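Local coordinates for clavulanic acid biosynthesis oligopeptide binding protein 2 (Streptomyces clavuligerus, PDB 2WOL), which probably binds peptides, as an oligopeptide-binding protein of the extracellular solute-binding family from the clavulanic acid biosynthetic pathway, at residues G96-Y101 with V173-R178; P179-D184 with E496-T501; K331-D336 with V409-A414; Q335-G340 with R403-A408. All coordinates share one frame; numbering follows the deposited sequence.

Interaction 1. Residues G96-Y101 with V173-R178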
loop_
_atom_site.group_PDB
_atom_site.type_symbol
_atom_site.label_atom_id
_atom_site.label_comp_id
_atom_site.label_asym_id
_atom_site.label_seq_id
_atom_site.Cartn_x
_atom_site.Cartn_y
_atom_site.Cartn_z
ATOM N N GLY A 96 24.351 7.672 -1.235
ATOM C CA GLY A 96 22.898 7.512 -1.243
ATOM C C GLY A 96 22.117 8.816 -1.218
ATOM O O GLY A 96 20.888 8.802 -1.120
ATOM N N ARG A 97 22.830 9.937 -1.316
ATOM C CA ARG A 97 22.219 11.266 -1.236
ATOM C C ARG A 97 21.878 11.869 -2.594
ATOM O O ARG A 97 21.030 12.752 -2.681
ATOM C CB ARG A 97 23.130 12.236 -0.481
ATOM C CG ARG A 97 23.271 11.965 1.003
ATOM C CD ARG A 97 24.387 12.822 1.593
ATOM N NE ARG A 97 24.639 12.524 3.002
ATOM C CZ ARG A 97 25.472 11.583 3.443
ATOM N NH1 ARG A 97 26.150 10.825 2.589
ATOM N NH2 ARG A 97 25.625 11.398 4.749
ATOM N N THR A 98 22.545 11.415 -3.650
ATOM C CA THR A 98 22.331 11.985 -4.977
ATOM C C THR A 98 21.915 10.927 -5.996
ATOM O O THR A 98 22.588 9.905 -6.168
ATOM C CB THR A 98 23.566 12.784 -5.447
ATOM O OG1 THR A 98 23.879 13.775 -4.460
ATOM C CG2 THR A 98 23.306 13.473 -6.789
ATOM N N TRP A 99 20.797 11.192 -6.664
ATOM C CA TRP A 99 20.194 10.251 -7.593
ATOM C C TRP A 99 20.013 10.902 -8.952
ATOM O O TRP A 99 19.340 11.928 -9.076
ATOM C CB TRP A 99 18.853 9.771 -7.042
ATOM C CG TRP A 99 18.997 8.862 -5.869
ATOM C CD1 TRP A 99 19.393 9.200 -4.606
ATOM C CD2 TRP A 99 18.759 7.453 -5.851
ATOM N NE1 TRP A 99 19.411 8.089 -3.799
ATOM C CE2 TRP A 99 19.026 7.001 -4.539
ATOM C CE3 TRP A 99 18.335 6.529 -6.814
ATOM C CZ2 TRP A 99 18.886 5.659 -4.167
ATOM C CZ3 TRP A 99 18.194 5.201 -6.446
ATOM C CH2 TRP A 99 18.471 4.777 -5.133
ATOM N N THR A 100 20.623 10.294 -9.966
ATOM C CA THR A 100 20.610 10.817 -11.325
ATOM C C THR A 100 19.882 9.862 -12.271
ATOM O O THR A 100 20.096 8.648 -12.230
ATOM C CB THR A 100 22.060 11.059 -11.815
ATOM O OG1 THR A 100 22.722 11.955 -10.913
ATOM C CG2 THR A 100 22.090 11.639 -13.221
ATOM N N TYR A 101 19.014 10.425 -13.111
ATOM C CA TYR A 101 18.276 9.674 -14.127
ATOM C C TYR A 101 18.460 10.318 -15.489
ATOM O O TYR A 101 18.598 11.543 -15.600
ATOM C CB TYR A 101 16.776 9.612 -13.799
ATOM C CG TYR A 101 16.453 8.928 -12.492
ATOM C CD1 TYR A 101 16.486 9.637 -11.293
ATOM C CD2 TYR A 101 16.109 7.575 -12.453
ATOM C CE1 TYR A 101 16.192 9.022 -10.083
ATOM C CE2 TYR A 101 15.811 6.946 -11.246
ATOM C CZ TYR A 101 15.858 7.680 -10.064
ATOM O OH TYR A 101 15.576 7.092 -8.851
ATOM N N VAL A 173 18.589 15.378 -11.780
ATOM C CA VAL A 173 19.423 15.051 -10.624
ATOM C C VAL A 173 18.708 15.445 -9.334
ATOM O O VAL A 173 18.316 16.600 -9.165
ATOM C CB VAL A 173 20.799 15.775 -10.684
ATOM C CG1 VAL A 173 21.658 15.409 -9.479
ATOM C CG2 VAL A 173 21.533 15.438 -11.980
ATOM N N PHE A 174 18.540 14.477 -8.432
ATOM C CA PHE A 174 17.923 14.725 -7.130
ATOM C C PHE A 174 18.989 14.745 -6.035
ATOM O O PHE A 174 19.661 13.741 -5.793
ATOM C CB PHE A 174 16.880 13.651 -6.815
ATOM C CG PHE A 174 15.723 13.621 -7.773
ATOM C CD1 PHE A 174 15.740 12.783 -8.888
ATOM C CD2 PHE A 174 14.599 14.412 -7.551
ATOM C CE1 PHE A 174 14.670 12.747 -9.774
ATOM C CE2 PHE A 174 13.519 14.380 -8.438
ATOM C CZ PHE A 174 13.554 13.544 -9.547
ATOM N N ARG A 175 19.140 15.893 -5.379
ATOM C CA ARG A 175 20.093 16.040 -4.283
ATOM C C ARG A 175 19.338 15.977 -2.962
ATOM O O ARG A 175 18.744 16.964 -2.527
ATOM C CB ARG A 175 20.852 17.364 -4.396
ATOM C CG ARG A 175 21.736 17.502 -5.628
ATOM C CD ARG A 175 22.355 18.888 -5.642
ATOM N NE ARG A 175 23.386 19.057 -6.664
ATOM C CZ ARG A 175 24.061 20.189 -6.864
ATOM N NH1 ARG A 175 23.812 21.259 -6.117
ATOM N NH2 ARG A 175 24.983 20.256 -7.816
ATOM N N LEU A 176 19.366 14.806 -2.335
ATOM C CA LEU A 176 18.553 14.548 -1.150
ATOM C C LEU A 176 19.159 15.136 0.114
ATOM O O LEU A 176 20.369 15.345 0.194
ATOM C CB LEU A 176 18.296 13.042 -0.979
ATOM C CG LEU A 176 17.832 12.239 -2.204
ATOM C CD1 LEU A 176 17.590 10.781 -1.835
ATOM C CD2 LEU A 176 16.600 12.838 -2.859
ATOM N N THR A 177 18.305 15.401 1.099
ATOM C CA THR A 177 18.726 15.970 2.379
ATOM C C THR A 177 19.392 14.928 3.278
ATOM O O THR A 177 20.013 15.273 4.285
ATOM C CB THR A 177 17.532 16.586 3.136
ATOM O OG1 THR A 177 16.508 15.596 3.300
ATOM C CG2 THR A 177 16.961 17.776 2.373
ATOM N N ARG A 178 19.248 13.657 2.908
ATOM C CA ARG A 178 19.772 12.529 3.675
ATOM C C ARG A 178 19.854 11.318 2.746
ATOM O O ARG A 178 19.187 11.298 1.713
ATOM C CB ARG A 178 18.858 12.225 4.872
ATOM C CG ARG A 178 17.439 11.791 4.494
ATOM C CD ARG A 178 16.421 12.133 5.574
ATOM N NE ARG A 178 16.288 13.579 5.755
ATOM C CZ ARG A 178 15.275 14.180 6.375
ATOM N NH1 ARG A 178 14.273 13.471 6.881
ATOM N NH2 ARG A 178 15.264 15.502 6.485
HETATM O O HOH W 1 22.493 15.443 -1.952
HETATM O O HOH W 2 22.991 14.303 4.222
#

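Interaction 2. Residues P179-D184 with E496-T501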
loop_
_atom_site.group_PDB
_atom_site.type_symbol
_atom_site.label_atom_id
_atom_site.label_comp_id
_atom_site.label_asym_id
_atom_site.label_seq_id
_atom_site.Cartn_x
_atom_site.Cartn_y
_atom_site.Cartn_z
ATOM N N PRO A 179 20.682 10.312 3.093
ATOM C CA PRO A 179 20.704 9.102 2.274
ATOM C C PRO A 179 19.332 8.423 2.249
ATOM O O PRO A 179 18.645 8.377 3.270
ATOM C CB PRO A 179 21.726 8.210 2.987
ATOM C CG PRO A 179 22.577 9.154 3.760
ATOM C CD PRO A 179 21.638 10.228 4.211
ATOM N N PHE A 180 18.940 7.924 1.081
ATOM C CA PHE A 180 17.674 7.214 0.951
ATOM C C PHE A 180 17.792 6.066 -0.046
ATOM O O PHE A 180 17.693 6.264 -1.259
ATOM C CB PHE A 180 16.530 8.166 0.571
ATOM C CG PHE A 180 15.168 7.568 0.775
ATOM C CD1 PHE A 180 14.620 7.492 2.051
ATOM C CD2 PHE A 180 14.443 7.060 -0.297
ATOM C CE1 PHE A 180 13.374 6.924 2.260
ATOM C CE2 PHE A 180 13.193 6.493 -0.098
ATOM C CZ PHE A 180 12.658 6.423 1.184
ATOM N N SER A 181 17.982 4.862 0.491
ATOM C CA SER A 181 18.230 3.659 -0.304
ATOM C C SER A 181 17.116 3.349 -1.311
ATOM O O SER A 181 17.369 2.762 -2.362
ATOM C CB SER A 181 18.444 2.446 0.615
ATOM O OG SER A 181 17.325 2.235 1.463
ATOM N N ASP A 182 15.891 3.762 -0.987
ATOM C CA ASP A 182 14.706 3.331 -1.733
ATOM C C ASP A 182 14.180 4.345 -2.755
ATOM O O ASP A 182 13.002 4.304 -3.123
ATOM C CB ASP A 182 13.592 2.929 -0.752
ATOM C CG ASP A 182 13.988 1.764 0.150
ATOM O OD1 ASP A 182 15.032 1.117 -0.100
ATOM O OD2 ASP A 182 13.242 1.498 1.113
ATOM N N PHE A 183 15.045 5.234 -3.239
ATOM C CA PHE A 183 14.565 6.330 -4.087
ATOM C C PHE A 183 13.918 5.898 -5.415
ATOM O O PHE A 183 12.966 6.535 -5.877
ATOM C CB PHE A 183 15.655 7.381 -4.316
ATOM C CG PHE A 183 15.120 8.725 -4.727
ATOM C CD1 PHE A 183 14.509 9.563 -3.792
ATOM C CD2 PHE A 183 15.219 9.153 -6.046
ATOM C CE1 PHE A 183 14.004 10.796 -4.163
ATOM C CE2 PHE A 183 14.726 10.398 -6.426
ATOM C CZ PHE A 183 14.120 11.218 -5.485
ATOM N N ASP A 184 14.413 4.817 -6.025
ATOM C CA ASP A 184 13.795 4.302 -7.254
ATOM C C ASP A 184 12.303 3.998 -7.042
ATOM O O ASP A 184 11.493 4.119 -7.964
ATOM C CB ASP A 184 14.490 3.023 -7.740
ATOM C CG ASP A 184 15.699 3.288 -8.640
ATOM O OD1 ASP A 184 15.913 4.435 -9.105
ATOM O OD2 ASP A 184 16.431 2.310 -8.902
ATOM N N GLU A 496 20.743 3.965 9.497
ATOM C CA GLU A 496 21.846 3.151 8.981
ATOM C C GLU A 496 21.460 2.357 7.730
ATOM O O GLU A 496 22.230 2.304 6.768
ATOM C CB GLU A 496 22.423 2.224 10.054
ATOM C CG GLU A 496 23.754 1.601 9.642
ATOM C CD GLU A 496 24.413 0.778 10.732
ATOM O OE1 GLU A 496 24.011 0.885 11.911
ATOM O OE2 GLU A 496 25.349 0.021 10.394
ATOM N N THR A 497 20.270 1.755 7.732
ATOM C CA THR A 497 19.804 0.999 6.562
ATOM C C THR A 497 19.786 1.870 5.305
ATOM O O THR A 497 20.139 1.408 4.221
ATOM C CB THR A 497 18.391 0.377 6.755
ATOM O OG1 THR A 497 17.390 1.403 6.744
ATOM C CG2 THR A 497 18.295 -0.426 8.047
ATOM N N LEU A 498 19.398 3.133 5.473
ATOM C CA LEU A 498 19.199 4.048 4.347
ATOM C C LEU A 498 20.474 4.400 3.575
ATOM O O LEU A 498 20.396 4.775 2.403
ATOM C CB LEU A 498 18.464 5.314 4.799
ATOM C CG LEU A 498 16.995 5.111 5.190
ATOM C CD1 LEU A 498 16.419 6.371 5.810
ATOM C CD2 LEU A 498 16.150 4.651 4.002
ATOM N N HIS A 499 21.633 4.267 4.223
ATOM C CA HIS A 499 22.921 4.473 3.544
ATOM C C HIS A 499 23.723 3.186 3.339
ATOM O O HIS A 499 24.837 3.226 2.807
ATOM C CB HIS A 499 23.772 5.530 4.262
ATOM C CG HIS A 499 24.324 5.079 5.580
ATOM N ND1 HIS A 499 23.925 5.628 6.779
ATOM C CD2 HIS A 499 25.255 4.143 5.886
ATOM C CE1 HIS A 499 24.581 5.045 7.767
ATOM N NE2 HIS A 499 25.391 4.138 7.251
ATOM N N THR A 500 23.167 2.053 3.766
ATOM C CA THR A 500 23.831 0.762 3.598
ATOM C C THR A 500 23.589 0.253 2.179
ATOM O O THR A 500 22.447 0.007 1.783
ATOM C CB THR A 500 23.369 -0.272 4.662
ATOM O OG1 THR A 500 23.659 0.231 5.972
ATOM C CG2 THR A 500 24.080 -1.608 4.483
ATOM N N THR A 501 24.673 0.113 1.418
ATOM C CA THR A 501 24.589 -0.300 0.015
ATOM C C THR A 501 24.335 -1.797 -0.133
ATOM O O THR A 501 23.577 -2.212 -1.011
ATOM C CB THR A 501 25.859 0.085 -0.783
ATOM O OG1 THR A 501 27.008 -0.529 -0.185
ATOM C CG2 THR A 501 26.047 1.597 -0.807
HETATM O O HOH W 3 16.322 0.882 4.147
#

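Interaction 3. Residues K331-D336 with V409-A414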
loop_
_atom_site.group_PDB
_atom_site.type_symbol
_atom_site.label_atom_id
_atom_site.label_comp_id
_atom_site.label_asym_id
_atom_site.label_seq_id
_atom_site.Cartn_x
_atom_site.Cartn_y
_atom_site.Cartn_z
ATOM N N LYS A 331 -4.786 -16.069 19.477
ATOM C CA LYS A 331 -4.502 -15.820 18.060
ATOM C C LYS A 331 -5.487 -16.526 17.133
ATOM O O LYS A 331 -5.768 -16.049 16.032
ATOM C CB LYS A 331 -3.068 -16.234 17.708
ATOM C CG LYS A 331 -1.939 -15.536 18.500
ATOM C CD LYS A 331 -1.895 -14.007 18.333
ATOM C CE LYS A 331 -1.645 -13.566 16.891
ATOM N NZ LYS A 331 -0.295 -13.937 16.364
ATOM N N ILE A 332 -5.998 -17.666 17.587
ATOM C CA ILE A 332 -6.976 -18.444 16.829
ATOM C C ILE A 332 -8.313 -17.709 16.797
ATOM O O ILE A 332 -8.900 -17.522 15.724
ATOM C CB ILE A 332 -7.136 -19.874 17.411
ATOM C CG1 ILE A 332 -5.789 -20.621 17.420
ATOM C CG2 ILE A 332 -8.217 -20.663 16.659
ATOM C CD1 ILE A 332 -5.106 -20.748 16.049
ATOM N N LEU A 333 -8.773 -17.270 17.969
ATOM C CA LEU A 333 -10.004 -16.484 18.090
ATOM C C LEU A 333 -9.915 -15.185 17.287
ATOM O O LEU A 333 -10.877 -14.779 16.625
ATOM C CB LEU A 333 -10.289 -16.165 19.564
ATOM C CG LEU A 333 -11.608 -15.484 19.943
ATOM C CD1 LEU A 333 -12.778 -16.456 19.786
ATOM C CD2 LEU A 333 -11.551 -14.923 21.362
ATOM N N LEU A 334 -8.751 -14.543 17.346
ATOM C CA LEU A 334 -8.526 -13.281 16.650
ATOM C C LEU A 334 -8.529 -13.472 15.135
ATOM O O LEU A 334 -9.069 -12.642 14.402
ATOM C CB LEU A 334 -7.232 -12.617 17.134
ATOM C CG LEU A 334 -7.344 -12.003 18.536
ATOM C CD1 LEU A 334 -5.994 -11.939 19.232
ATOM C CD2 LEU A 334 -7.980 -10.624 18.464
ATOM N N GLN A 335 -7.941 -14.574 14.674
ATOM C CA GLN A 335 -7.968 -14.907 13.253
ATOM C C GLN A 335 -9.387 -15.241 12.795
ATOM O O GLN A 335 -9.797 -14.854 11.697
ATOM C CB GLN A 335 -7.026 -16.067 12.954
ATOM C CG GLN A 335 -6.991 -16.449 11.485
ATOM C CD GLN A 335 -5.893 -17.428 11.174
ATOM O OE1 GLN A 335 -5.680 -18.387 11.917
ATOM N NE2 GLN A 335 -5.182 -17.196 10.070
ATOM N N ASP A 336 -10.131 -15.954 13.637
ATOM C CA ASP A 336 -11.523 -16.290 13.336
ATOM C C ASP A 336 -12.371 -15.029 13.186
ATOM O O ASP A 336 -13.256 -14.971 12.331
ATOM C CB ASP A 336 -12.110 -17.231 14.391
ATOM C CG ASP A 336 -11.613 -18.666 14.246
ATOM O OD1 ASP A 336 -10.878 -18.959 13.281
ATOM O OD2 ASP A 336 -11.958 -19.505 15.107
ATOM N N VAL A 409 -10.390 -9.331 21.128
ATOM C CA VAL A 409 -9.374 -8.838 22.065
ATOM C C VAL A 409 -9.974 -8.759 23.473
ATOM O O VAL A 409 -9.356 -9.194 24.444
ATOM C CB VAL A 409 -8.777 -7.463 21.649
ATOM C CG1 VAL A 409 -7.722 -7.006 22.656
ATOM C CG2 VAL A 409 -8.157 -7.532 20.257
ATOM N N VAL A 410 -11.185 -8.214 23.569
ATOM C CA VAL A 410 -11.917 -8.133 24.839
ATOM C C VAL A 410 -12.035 -9.520 25.483
ATOM O O VAL A 410 -11.698 -9.704 26.655
ATOM C CB VAL A 410 -13.329 -7.511 24.644
ATOM C CG1 VAL A 410 -14.148 -7.579 25.936
ATOM C CG2 VAL A 410 -13.225 -6.075 24.155
ATOM N N GLU A 411 -12.499 -10.490 24.698
ATOM C CA GLU A 411 -12.681 -11.860 25.166
ATOM C C GLU A 411 -11.357 -12.509 25.598
ATOM O O GLU A 411 -11.292 -13.166 26.643
ATOM C CB GLU A 411 -13.369 -12.695 24.081
ATOM C CG GLU A 411 -13.772 -14.095 24.519
ATOM C CD GLU A 411 -14.573 -14.846 23.460
ATOM O OE1 GLU A 411 -15.207 -14.201 22.594
ATOM O OE2 GLU A 411 -14.567 -16.090 23.498
ATOM N N SER A 412 -10.310 -12.311 24.796
ATOM C CA SER A 412 -8.983 -12.857 25.092
ATOM C C SER A 412 -8.472 -12.350 26.430
ATOM O O SER A 412 -8.060 -13.127 27.283
ATOM C CB SER A 412 -7.972 -12.461 24.007
ATOM O OG SER A 412 -8.286 -13.022 22.743
ATOM N N LEU A 413 -8.513 -11.031 26.602
ATOM C CA LEU A 413 -7.874 -10.382 27.739
ATOM C C LEU A 413 -8.663 -10.510 29.035
ATOM O O LEU A 413 -8.089 -10.438 30.120
ATOM C CB LEU A 413 -7.590 -8.911 27.417
ATOM C CG LEU A 413 -6.717 -8.620 26.188
ATOM C CD1 LEU A 413 -6.328 -7.153 26.140
ATOM C CD2 LEU A 413 -5.476 -9.504 26.147
ATOM N N ALA A 414 -9.975 -10.707 28.923
ATOM C CA ALA A 414 -10.828 -10.898 30.104
ATOM C C ALA A 414 -10.382 -12.104 30.932
ATOM O O ALA A 414 -10.597 -12.148 32.143
ATOM C CB ALA A 414 -12.285 -11.044 29.696
#

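Interaction 4. Residues Q335-G340 with R403-A408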
loop_
_atom_site.group_PDB
_atom_site.type_symbol
_atom_site.label_atom_id
_atom_site.label_comp_id
_atom_site.label_asym_id
_atom_site.label_seq_id
_atom_site.Cartn_x
_atom_site.Cartn_y
_atom_site.Cartn_z
ATOM N N GLN A 335 -7.941 -14.574 14.674
ATOM C CA GLN A 335 -7.968 -14.907 13.253
ATOM C C GLN A 335 -9.387 -15.241 12.795
ATOM O O GLN A 335 -9.797 -14.854 11.697
ATOM C CB GLN A 335 -7.026 -16.067 12.954
ATOM C CG GLN A 335 -6.991 -16.449 11.485
ATOM C CD GLN A 335 -5.893 -17.428 11.174
ATOM O OE1 GLN A 335 -5.680 -18.387 11.917
ATOM N NE2 GLN A 335 -5.182 -17.196 10.070
ATOM N N ASP A 336 -10.131 -15.954 13.637
ATOM C CA ASP A 336 -11.523 -16.290 13.336
ATOM C C ASP A 336 -12.371 -15.029 13.186
ATOM O O ASP A 336 -13.256 -14.971 12.331
ATOM C CB ASP A 336 -12.110 -17.231 14.391
ATOM C CG ASP A 336 -11.613 -18.666 14.246
ATOM O OD1 ASP A 336 -10.878 -18.959 13.281
ATOM O OD2 ASP A 336 -11.958 -19.505 15.107
ATOM N N ALA A 337 -12.077 -14.017 14.002
ATOM C CA ALA A 337 -12.743 -12.721 13.893
ATOM C C ALA A 337 -12.405 -12.039 12.567
ATOM O O ALA A 337 -13.180 -11.222 12.070
ATOM C CB ALA A 337 -12.365 -11.828 15.069
ATOM N N ARG A 338 -11.246 -12.390 12.007
ATOM C CA ARG A 338 -10.755 -11.822 10.752
ATOM C C ARG A 338 -11.180 -12.640 9.517
ATOM O O ARG A 338 -10.894 -12.250 8.381
ATOM C CB ARG A 338 -9.221 -11.672 10.812
ATOM C CG ARG A 338 -8.608 -10.773 9.739
ATOM C CD ARG A 338 -9.048 -9.325 9.903
ATOM N NE ARG A 338 -9.367 -8.713 8.616
ATOM C CZ ARG A 338 -9.898 -7.502 8.466
ATOM N NH1 ARG A 338 -10.168 -6.746 9.526
ATOM N NH2 ARG A 338 -10.152 -7.038 7.249
ATOM N N GLY A 339 -11.868 -13.759 9.735
ATOM C CA GLY A 339 -12.346 -14.595 8.626
ATOM C C GLY A 339 -12.021 -16.076 8.737
ATOM O O GLY A 339 -12.411 -16.869 7.873
ATOM N N GLY A 340 -11.298 -16.448 9.792
ATOM C CA GLY A 340 -11.014 -17.854 10.083
ATOM C C GLY A 340 -12.300 -18.618 10.364
ATOM O O GLY A 340 -13.349 -18.003 10.598
ATOM N N ARG A 403 -14.388 -4.241 14.438
ATOM C CA ARG A 403 -15.149 -4.415 15.678
ATOM C C ARG A 403 -15.140 -5.872 16.145
ATOM O O ARG A 403 -14.978 -6.143 17.339
ATOM C CB ARG A 403 -16.588 -3.893 15.529
ATOM C CG ARG A 403 -17.488 -4.116 16.751
ATOM C CD ARG A 403 -16.913 -3.469 18.007
ATOM N NE ARG A 403 -17.549 -3.956 19.232
ATOM C CZ ARG A 403 -18.428 -3.269 19.954
ATOM N NH1 ARG A 403 -18.795 -2.047 19.590
ATOM N NH2 ARG A 403 -18.939 -3.805 21.054
ATOM N N LEU A 404 -15.302 -6.798 15.203
ATOM C CA LEU A 404 -15.215 -8.226 15.513
ATOM C C LEU A 404 -13.860 -8.578 16.121
ATOM O O LEU A 404 -13.787 -9.338 17.087
ATOM C CB LEU A 404 -15.474 -9.084 14.268
ATOM C CG LEU A 404 -16.852 -9.012 13.601
ATOM C CD1 LEU A 404 -16.879 -9.912 12.375
ATOM C CD2 LEU A 404 -17.975 -9.380 14.563
ATOM N N VAL A 405 -12.796 -8.013 15.554
ATOM C CA VAL A 405 -11.448 -8.197 16.090
ATOM C C VAL A 405 -11.337 -7.601 17.498
ATOM O O VAL A 405 -10.809 -8.249 18.409
ATOM C CB VAL A 405 -10.371 -7.634 15.128
ATOM C CG1 VAL A 405 -8.997 -7.588 15.794
ATOM C CG2 VAL A 405 -10.318 -8.469 13.850
ATOM N N ALA A 406 -11.864 -6.390 17.682
ATOM C CA ALA A 406 -11.874 -5.749 19.001
ATOM C C ALA A 406 -12.555 -6.625 20.054
ATOM O O ALA A 406 -12.034 -6.787 21.159
ATOM C CB ALA A 406 -12.538 -4.375 18.938
ATOM N N ASP A 407 -13.708 -7.194 19.695
ATOM C CA ASP A 407 -14.456 -8.085 20.586
ATOM C C ASP A 407 -13.635 -9.314 20.975
ATOM O O ASP A 407 -13.694 -9.769 22.120
ATOM C CB ASP A 407 -15.776 -8.530 19.943
ATOM C CG ASP A 407 -16.781 -7.393 19.801
ATOM O OD1 ASP A 407 -16.661 -6.375 20.519
ATOM O OD2 ASP A 407 -17.703 -7.528 18.967
ATOM N N ALA A 408 -12.879 -9.845 20.017
ATOM C CA ALA A 408 -11.987 -10.973 20.275
ATOM C C ALA A 408 -10.828 -10.586 21.201
ATOM O O ALA A 408 -10.348 -11.414 21.984
ATOM C CB ALA A 408 -11.476 -11.557 18.969
#

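Interaction 1. Residues G96-Y101 with V173-R178
Tyr101 and Phe174 cross at about a right angle, with CD1 of Tyr101 set at the edge of the Phe174 ring, near its plane, 3.9 Å from Phe174 CE1. Phe174 reaches this ring because its CG stands anti to its carbonyl carbon (chi1 -63°). Trp99, two residues before Tyr101, is the bridge partner of Phe174 and meets it mainly through the backbone: Trp99 N donates to Phe174 O at 2.9 Å, and Phe174 N returns a nearly straight bond to Trp99 O (178° at the hydrogen). The indole of Trp99 turns instead to Leu176, whose CD1 is 3.7 Å from Trp99 CD1. Its rotation is fixed by NE1, which donates in the ring plane to Gly96 O at 3.1 Å, although from well above that carbonyl's plane. Phe183 packs against both Trp99 and Phe174.

On the other face of the sheet, branched side chains meet. Thr98 CG2 touches Val173 CG1 at 3.7 Å, while Thr100 lies alongside Val173; the hydroxyl of Thr98 bonds to Asp94. Beyond the paired residues, Leu176 N donates to Arg97 O at 2.7 Å, and one water spans Arg97 NE and Thr177 O, while Arg97 NH1 bonds to Asp94 O.

Strands 98-101 and 173-175 run at 170°, the central antiparallel pair of a four-stranded sheet, and Arg97 with Thr98 forms a classic beta bulge opposite Ser93 of strand 91-93.

Interaction 2. Residues P179-D184 with E496-T501
Phe180 holds CG anti to its backbone N (chi1 -165°) and Leu498 holds CG anti to its carbonyl carbon (chi1 -69°), which brings Leu498 CD2 to 3.8 Å from Phe180 CD1, the two side chains crossing at a slant. The contact joins a type I beta turn, Phe180 to Phe183, which follows the small antiparallel sheet of strands 98-102 and 171-175, to the C-terminal part of helix 488-499, which packs with helices 460-468 and 503-520. It is probably a contact between the two lobes of a solute-binding protein.

Leu498 is the residue most covered here. Its CB also sits 3.4 Å from Pro179 O, and its side chain touches Tyr461 of helix 460-468, whose ring meets Phe180 edge-to-face. Pro179 and His499 lie side by side, CB to CB at 3.6 Å; beyond that CB the imidazole leads away and places one face over Glu496 O.

Polar groups gather at Ser181. Its OG donates to Asp182 OD1 at 3.0 Å from above the carboxylate plane, and Asp182 OD2 is held by Thr459. Thr497 OG1, itself bonded to Ile494 O, is linked to the serine by a single water that donates to Thr497 OG1 at 2.9 Å and to Ser181 OG at 3.2 Å.

Interaction 3. Residues K331-D336 with V409-A414
Leu334 and Val409 make the purely apolar part of this contact: Leu334 CD2 lies 3.6 Å from Val409 CG2, and the two side chains meet at a slant. The same methyl also approaches the backbone N of Val409, at 3.8 Å, so it rests against the helix wall as well as against a side chain.

A second kind of contact sets a methyl on a carboxylate. Leu333 and Glu411 both carry CG anti to the backbone N (chi1 -173° in each), and the chains cross at about a right angle. Leu333 CD2 thereby stands over the face of the Glu411 carboxylate, 3.7 Å from CD and equally far, 3.9 Å, from OE1 and OE2. It also brushes CB and CG of the extended glutamate, so the aliphatic stem shares in the packing.

Polar grip comes from Ser412. Its OG is 4.0 Å from Leu333 CD2, but its bonds go to Ala408 O, one turn earlier in its own helix, and to Asp330 N, just ahead of helix 331-337. The hydroxyl thus ties the start of one helix to the other.

The backbones stay well apart, the segment axes approaching to 9.7 Å at an angle of 167°. Val409 and Leu413 turn to Leu420 of strand 418-425. The result is an antiparallel helix pair beside a mixed sheet, in which helix 401-414 is the crossover of a beta-alpha-beta unit between parallel strands 391-398 and 418-425.

Interaction 4. Residues Q335-G340 with R403-A408
The C-terminal end of helix 331-337, closed by a Schellman motif, presses the methyl of Ala337 into the surface of helix 401-414 beside Leu404, Val405 and Ala408. Two backbone bonds define the motif: Gly340 N to Gln335 O at 2.9 Å and Gly339 N to Asp336 O at 3.2 Å, with Gly339 at a positive phi of 130°.

Ala337 CB is the centre of the contact. It lies 3.5 Å from Leu404 O, 4.0 Å from Ala408 CB and 4.1 Å from Val405 CG2, so it bears on backbone as well as on side chains. The small side chain of Ala337 is consistent with the close approach here, 5.2 Å between the CA atoms of Ala337 and Val405. Val405 offers CG2 because that branch stands anti to its carbonyl carbon; the same methyl has Arg338 CD beside it at 4.2 Å. Val405 also touches His305 and Leu526, which places the contact against the sheet.

Another side of helix 401-414 carries an intrahelical salt bridge one turn long. Arg403 NH1 also pairs with Glu424. Asp407 OD1 lies in the guanidinium plane of Arg403 and is met on its syn side by NE, tilted 30° out of the carboxylate plane, 2.9 Å away with 166° at the hydrogen.

From the N terminus, interaction 1 closes first, joining strands 98-102 and 171-175 across a 71-residue excursion. The chain passes directly into 179-184, which opens interaction 2; the two touch through Tyr101 OH and Asp184 OD1. Interaction 2 then spans 311 residues before helix 488-499 completes it, and interactions 3 and 4 are nested inside that long loop. Interaction 4 closes a loop with 62 residues between its segments, interaction 3 one with 72. These two share Gln335 and Asp336 and join the same antiparallel helices, 331-337 and 401-414. The centres of interactions 1 and 3 are about 47 Å apart. Of these four contacts, interaction 2 is the one that links the region of interaction 1 to a much later helix.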